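Local atomic coordinates of transcriptional regulatory protein RcsB (Salmonella enterica subsp. enterica serovar Typhimurium, PDB entry 6EO3), a protein that acts as the response regulator of the Rcs signalling system, probably binding regulatory DNA to control the transcription of numerous genes. Residues A[84-89]-A[105-110]; A[51-56]-A[79-84]. The protein carries 1 engineered substitution. All coordinates share one frame; numbering follows the deposited sequence.

Contact 1 (A[84-89]-A[105-110]); sequences IVLTMN and GIVLKQ
Thr87 O receives the backbone N of Lys109 at 2.8 Å in a nearly straight bond (167° at the hydrogen), although the donor stands well above the carbonyl plane. The same oxygen takes a CA-H...O contact from Leu108 CA at 3.4 Å. Upstream, three further bonds, Val85 N to Gly105 O, Val107 N to Val85 O and Thr87 N to Val107 O, pair strands 84-87 and 105-108 in parallel, with axes 20° apart. Joined through helix 92-99, they form a beta-alpha-beta unit at the edge of the CheY-like receiver sheet. Ile84, Leu86 and Val107 share the sheet face under helix 112-125. There Leu86 CD1 meets Val107 CG1 at 3.8 Å, and Ile84 CG2 meets Val107 CG2. On the other face, Ile106 packs against helix 92-99 with its CG1 near Val85 O.

Past the strand ends the side chains take over. Gln110 NE2 donates to Met88 O at 3.2 Å. Met88 bends at chi2, bringing SD to 3.6 Å from Lys109 CB and CE to 3.7 Å from Gln110 CG. Lys109 CG lies anti to the backbone N (chi1 -159°) and rests on Leu86 CG at 4.0 Å, the two side chains crossing at about a right angle; the chain then bends at chi3. Thr87 OG1 accepts from Asn89 N in an ST turn, while Asn89 OD1 accepts from Asn91 N and ND2 bonds Gly165 O of the second subunit. Apolar contacts thus steady the lysine stem while NZ bridges Asp10 and Asp56, tying this strand end to the predicted phosphorylation site.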
loop_
_atom_site.group_PDB
_atom_site.type_symbol
_atom_site.label_atom_id
_atom_site.label_comp_id
_atom_site.label_asym_id
_atom_site.label_seq_id
_atom_site.Cartn_x
_atom_site.Cartn_y
_atom_site.Cartn_z
ATOM N N ILE A 84 12.508 -20.464 2.706
ATOM C CA ILE A 84 11.164 -20.946 3.038
ATOM C C ILE A 84 10.722 -20.247 4.306
ATOM O O ILE A 84 11.312 -20.461 5.353
ATOM C CB ILE A 84 11.121 -22.478 3.261
ATOM C CG1 ILE A 84 11.584 -23.199 1.995
ATOM C CG2 ILE A 84 9.718 -22.948 3.643
ATOM C CD1 ILE A 84 11.863 -24.668 2.212
ATOM N N VAL A 85 9.677 -19.426 4.219
ATOM C CA VAL A 85 9.105 -18.803 5.409
ATOM C C VAL A 85 8.117 -19.742 6.121
ATOM O O VAL A 85 7.220 -20.310 5.524
ATOM C CB VAL A 85 8.462 -17.444 5.087
ATOM C CG1 VAL A 85 7.621 -16.939 6.251
ATOM C CG2 VAL A 85 9.549 -16.435 4.783
ATOM N N LEU A 86 8.306 -19.877 7.422
ATOM C CA LEU A 86 7.516 -20.764 8.239
ATOM C C LEU A 86 6.702 -19.887 9.174
ATOM O O LEU A 86 7.263 -19.122 9.952
ATOM C CB LEU A 86 8.448 -21.700 9.013
ATOM C CG LEU A 86 7.900 -23.036 9.510
ATOM C CD1 LEU A 86 7.464 -23.940 8.370
ATOM C CD2 LEU A 86 8.954 -23.740 10.361
ATOM N N THR A 87 5.381 -19.962 9.086
ATOM C CA THR A 87 4.567 -19.058 9.873
ATOM C C THR A 87 3.346 -19.722 10.501
ATOM O O THR A 87 2.748 -20.645 9.964
ATOM C CB THR A 87 4.143 -17.807 9.064
ATOM O OG1 THR A 87 3.442 -16.883 9.922
ATOM C CG2 THR A 87 3.263 -18.183 7.877
ATOM N N MET A 88 3.005 -19.217 11.669
ATOM C CA MET A 88 1.843 -19.650 12.388
ATOM C C MET A 88 0.627 -18.838 11.917
ATOM O O MET A 88 -0.508 -19.229 12.149
ATOM C CB MET A 88 2.104 -19.457 13.881
ATOM C CG MET A 88 1.483 -20.512 14.762
ATOM S SD MET A 88 2.136 -22.177 14.549
ATOM C CE MET A 88 1.087 -22.987 15.757
ATOM N N ASN A 89 0.881 -17.733 11.217
ATOM C CA ASN A 89 -0.145 -16.794 10.784
ATOM C C ASN A 89 -0.851 -17.288 9.543
ATOM O O ASN A 89 -0.222 -17.447 8.501
ATOM C CB ASN A 89 0.514 -15.445 10.483
ATOM C CG ASN A 89 -0.479 -14.294 10.394
ATOM O OD1 ASN A 89 -1.660 -14.474 10.083
ATOM N ND2 ASN A 89 0.007 -13.089 10.671
ATOM N N GLY A 105 9.448 -20.337 -0.882
ATOM C CA GLY A 105 8.347 -21.091 -0.285
ATOM C C GLY A 105 7.756 -20.470 0.962
ATOM O O GLY A 105 8.437 -19.770 1.701
ATOM N N ILE A 106 6.472 -20.726 1.191
ATOM C CA ILE A 106 5.847 -20.413 2.473
ATOM C C ILE A 106 5.071 -21.639 2.968
ATOM O O ILE A 106 4.407 -22.318 2.178
ATOM C CB ILE A 106 4.946 -19.165 2.379
ATOM C CG1 ILE A 106 4.613 -18.640 3.775
ATOM C CG2 ILE A 106 3.677 -19.467 1.602
ATOM C CD1 ILE A 106 3.880 -17.313 3.755
ATOM N N VAL A 107 5.176 -21.921 4.267
ATOM C CA VAL A 107 4.601 -23.126 4.863
ATOM C C VAL A 107 3.979 -22.792 6.219
ATOM O O VAL A 107 4.571 -22.079 7.034
ATOM C CB VAL A 107 5.674 -24.232 5.037
ATOM C CG1 VAL A 107 5.128 -25.443 5.787
ATOM C CG2 VAL A 107 6.228 -24.669 3.687
ATOM N N LEU A 108 2.780 -23.315 6.461
ATOM C CA LEU A 108 2.115 -23.122 7.745
ATOM C C LEU A 108 2.758 -24.038 8.745
ATOM O O LEU A 108 2.870 -25.250 8.517
ATOM C CB LEU A 108 0.616 -23.397 7.649
ATOM C CG LEU A 108 -0.142 -22.358 6.827
ATOM C CD1 LEU A 108 -1.595 -22.763 6.715
ATOM C CD2 LEU A 108 -0.039 -20.978 7.457
ATOM N N LYS A 109 3.185 -23.445 9.855
ATOM C CA LYS A 109 3.985 -24.144 10.858
ATOM C C LYS A 109 3.225 -25.333 11.440
ATOM O O LYS A 109 3.820 -26.360 11.758
ATOM C CB LYS A 109 4.401 -23.162 11.964
ATOM C CG LYS A 109 5.607 -23.592 12.792
ATOM C CD LYS A 109 5.890 -22.627 13.942
ATOM C CE LYS A 109 6.305 -21.257 13.437
ATOM N NZ LYS A 109 6.887 -20.393 14.501
ATOM N N GLN A 110 1.905 -25.200 11.539
ATOM C CA GLN A 110 1.043 -26.270 12.044
ATOM C C GLN A 110 1.120 -27.548 11.198
ATOM O O GLN A 110 0.730 -28.624 11.674
ATOM C CB GLN A 110 -0.422 -25.818 12.101
ATOM C CG GLN A 110 -0.708 -24.614 12.976
ATOM C CD GLN A 110 -0.588 -23.295 12.232
ATOM O OE1 GLN A 110 0.096 -23.194 11.206
ATOM N NE2 GLN A 110 -1.228 -22.265 12.764
#

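Contact 2 (A[51-56]-A[79-84]); sequences HVLITD and PSLSII
Leu81 is the first residue of 79-84 to pack substantially on 51-56: its CG lies anti to the backbone N (chi1 -170°), carrying CD1 to 3.7 Å from His51 C and CD2 to 4.1 Å from Leu53 CB. Ser82 follows with both backbone polar atoms engaged. Its N donates to His51 O at 2.9 Å, and its O accepts from Leu53 N, also at 2.9 Å. Val52 CG2 comes to 3.3 Å from Ser82 O.

Ile83 turns to the face shared with Leu53, where its side chain packs on Ile74 and Lys75 of helix 68-77; CG2 also approaches Thr55 CG2 at 4.3 Å. Its backbone N donates to the carboxylate oxygen OE2 of Glu104, on the side away from strand 52-56, as expected for a residue whose N-H points away from that neighbour. Ile84 returns to the face of Val52 and Ile54. There CD1 reaches Val52 CG2 at 4.1 Å, the side chains meeting at a slant, while its N donates to Leu53 O at 3.0 Å and its O accepts from Thr55 N.

Strands 52-56 and 82-84 run in the same direction, 21° apart, and are joined through helix 68-77: a beta-alpha-beta crossover. It belongs to the parallel sheet of a CheY-like receiver domain, with Asp56, the predicted phosphorylation site, at the C-terminal end of its strand.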
loop_
_atom_site.group_PDB
_atom_site.type_symbol
_atom_site.label_atom_id
_atom_site.label_comp_id
_atom_site.label_asym_id
_atom_site.label_seq_id
_atom_site.Cartn_x
_atom_site.Cartn_y
_atom_site.Cartn_z
ATOM N N HIS A 51 22.250 -23.389 1.562
ATOM C CA HIS A 51 21.474 -23.212 0.331
ATOM C C HIS A 51 20.069 -22.714 0.608
ATOM O O HIS A 51 19.485 -21.992 -0.213
ATOM C CB HIS A 51 21.401 -24.520 -0.435
ATOM C CG HIS A 51 22.742 -25.101 -0.722
ATOM N ND1 HIS A 51 23.138 -26.322 -0.231
ATOM C CD2 HIS A 51 23.801 -24.605 -1.400
ATOM C CE1 HIS A 51 24.379 -26.567 -0.609
ATOM N NE2 HIS A 51 24.804 -25.539 -1.321
ATOM N N VAL A 52 19.527 -23.104 1.761
ATOM C CA VAL A 52 18.180 -22.707 2.144
ATOM C C VAL A 52 18.096 -22.391 3.625
ATOM O O VAL A 52 18.722 -23.040 4.467
ATOM C CB VAL A 52 17.104 -23.755 1.720
ATOM C CG1 VAL A 52 17.578 -25.171 1.948
ATOM C CG2 VAL A 52 15.763 -23.529 2.431
ATOM N N LEU A 53 17.315 -21.361 3.910
ATOM C CA LEU A 53 16.991 -20.938 5.256
ATOM C C LEU A 53 15.529 -21.232 5.473
ATOM O O LEU A 53 14.696 -20.864 4.657
ATOM C CB LEU A 53 17.218 -19.438 5.385
ATOM C CG LEU A 53 16.690 -18.684 6.604
ATOM C CD1 LEU A 53 17.300 -19.216 7.891
ATOM C CD2 LEU A 53 17.017 -17.205 6.419
ATOM N N ILE A 54 15.224 -21.909 6.566
ATOM C CA ILE A 54 13.858 -22.109 6.985
ATOM C C ILE A 54 13.706 -21.256 8.234
ATOM O O ILE A 54 14.289 -21.560 9.284
ATOM C CB ILE A 54 13.556 -23.592 7.271
ATOM C CG1 ILE A 54 13.819 -24.425 6.014
ATOM C CG2 ILE A 54 12.106 -23.774 7.698
ATOM C CD1 ILE A 54 13.969 -25.904 6.287
ATOM N N THR A 55 12.941 -20.174 8.098
ATOM C CA THR A 55 12.797 -19.201 9.166
ATOM C C THR A 55 11.340 -18.867 9.517
ATOM O O THR A 55 10.458 -18.780 8.662
ATOM C CB THR A 55 13.542 -17.880 8.863
ATOM O OG1 THR A 55 13.400 -16.999 9.984
ATOM C CG2 THR A 55 12.990 -17.182 7.606
ATOM N N ASP A 56 11.136 -18.669 10.807
ATOM C CA ASP A 56 9.901 -18.184 11.343
ATOM C C ASP A 56 9.748 -16.724 10.938
ATOM O O ASP A 56 10.720 -15.968 10.882
ATOM C CB ASP A 56 9.932 -18.321 12.858
ATOM C CG ASP A 56 8.662 -17.845 13.532
ATOM O OD1 ASP A 56 7.580 -17.778 12.882
ATOM O OD2 ASP A 56 8.760 -17.563 14.751
ATOM N N PRO A 79 21.185 -13.106 -1.903
ATOM C CA PRO A 79 20.374 -13.446 -3.080
ATOM C C PRO A 79 20.501 -14.892 -3.583
ATOM O O PRO A 79 19.597 -15.377 -4.268
ATOM C CB PRO A 79 20.886 -12.476 -4.151
ATOM C CG PRO A 79 22.269 -12.107 -3.726
ATOM C CD PRO A 79 22.248 -12.133 -2.226
ATOM N N SER A 80 21.599 -15.572 -3.263
ATOM C CA SER A 80 21.766 -16.979 -3.655
ATOM C C SER A 80 20.995 -17.902 -2.717
ATOM O O SER A 80 20.791 -19.073 -3.020
ATOM C CB SER A 80 23.240 -17.382 -3.646
ATOM O OG SER A 80 24.019 -16.489 -4.433
ATOM N N LEU A 81 20.580 -17.368 -1.576
ATOM C CA LEU A 81 19.941 -18.150 -0.534
ATOM C C LEU A 81 18.448 -18.350 -0.789
ATOM O O LEU A 81 17.699 -17.386 -0.935
ATOM C CB LEU A 81 20.155 -17.450 0.797
ATOM C CG LEU A 81 19.780 -18.183 2.072
ATOM C CD1 LEU A 81 20.603 -19.445 2.305
ATOM C CD2 LEU A 81 19.948 -17.206 3.224
ATOM N N SER A 82 18.025 -19.607 -0.850
ATOM C CA SER A 82 16.617 -19.936 -1.002
ATOM C C SER A 82 15.925 -19.886 0.358
ATOM O O SER A 82 16.421 -20.453 1.329
ATOM C CB SER A 82 16.470 -21.319 -1.614
ATOM O OG SER A 82 16.851 -21.285 -2.970
ATOM N N ILE A 83 14.782 -19.211 0.424
ATOM C CA ILE A 83 14.109 -18.953 1.707
ATOM C C ILE A 83 12.721 -19.567 1.748
ATOM O O ILE A 83 11.867 -19.229 0.938
ATOM C CB ILE A 83 13.989 -17.435 1.987
ATOM C CG1 ILE A 83 15.369 -16.778 1.969
ATOM C CG2 ILE A 83 13.344 -17.183 3.339
ATOM C CD1 ILE A 83 15.333 -15.276 1.844
ATOM N N ILE A 84 12.508 -20.464 2.706
ATOM C CA ILE A 84 11.164 -20.946 3.038
ATOM C C ILE A 84 10.722 -20.247 4.306
ATOM O O ILE A 84 11.312 -20.461 5.353
ATOM C CB ILE A 84 11.121 -22.478 3.261
ATOM C CG1 ILE A 84 11.584 -23.199 1.995
ATOM C CG2 ILE A 84 9.718 -22.948 3.643
ATOM C CD1 ILE A 84 11.863 -24.668 2.212
#

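The two contacts occupy adjacent places in one five-stranded parallel sheet, with centres about 12 Å apart. Strand 82-87 serves both: its start pairs with strand 52-56 in contact 2 and its later part with strand 105-108 in contact 1, Ile84 being common to them. In chain order contact 2 closes before contact 1 opens, giving successive beta-alpha-beta units through helices 68-77 and 92-99. The contacts meet at Leu86 N and Thr55 O, 2.7 Å apart in a probable hydrogen bond, and in the salt bridge of Lys109 NZ to Asp56 OD1, 3.2 Å. Asp56, the predicted phosphorylation site, and Lys109 thus come from different contacts, consistent with the lysine-aspartate pair of receiver domains.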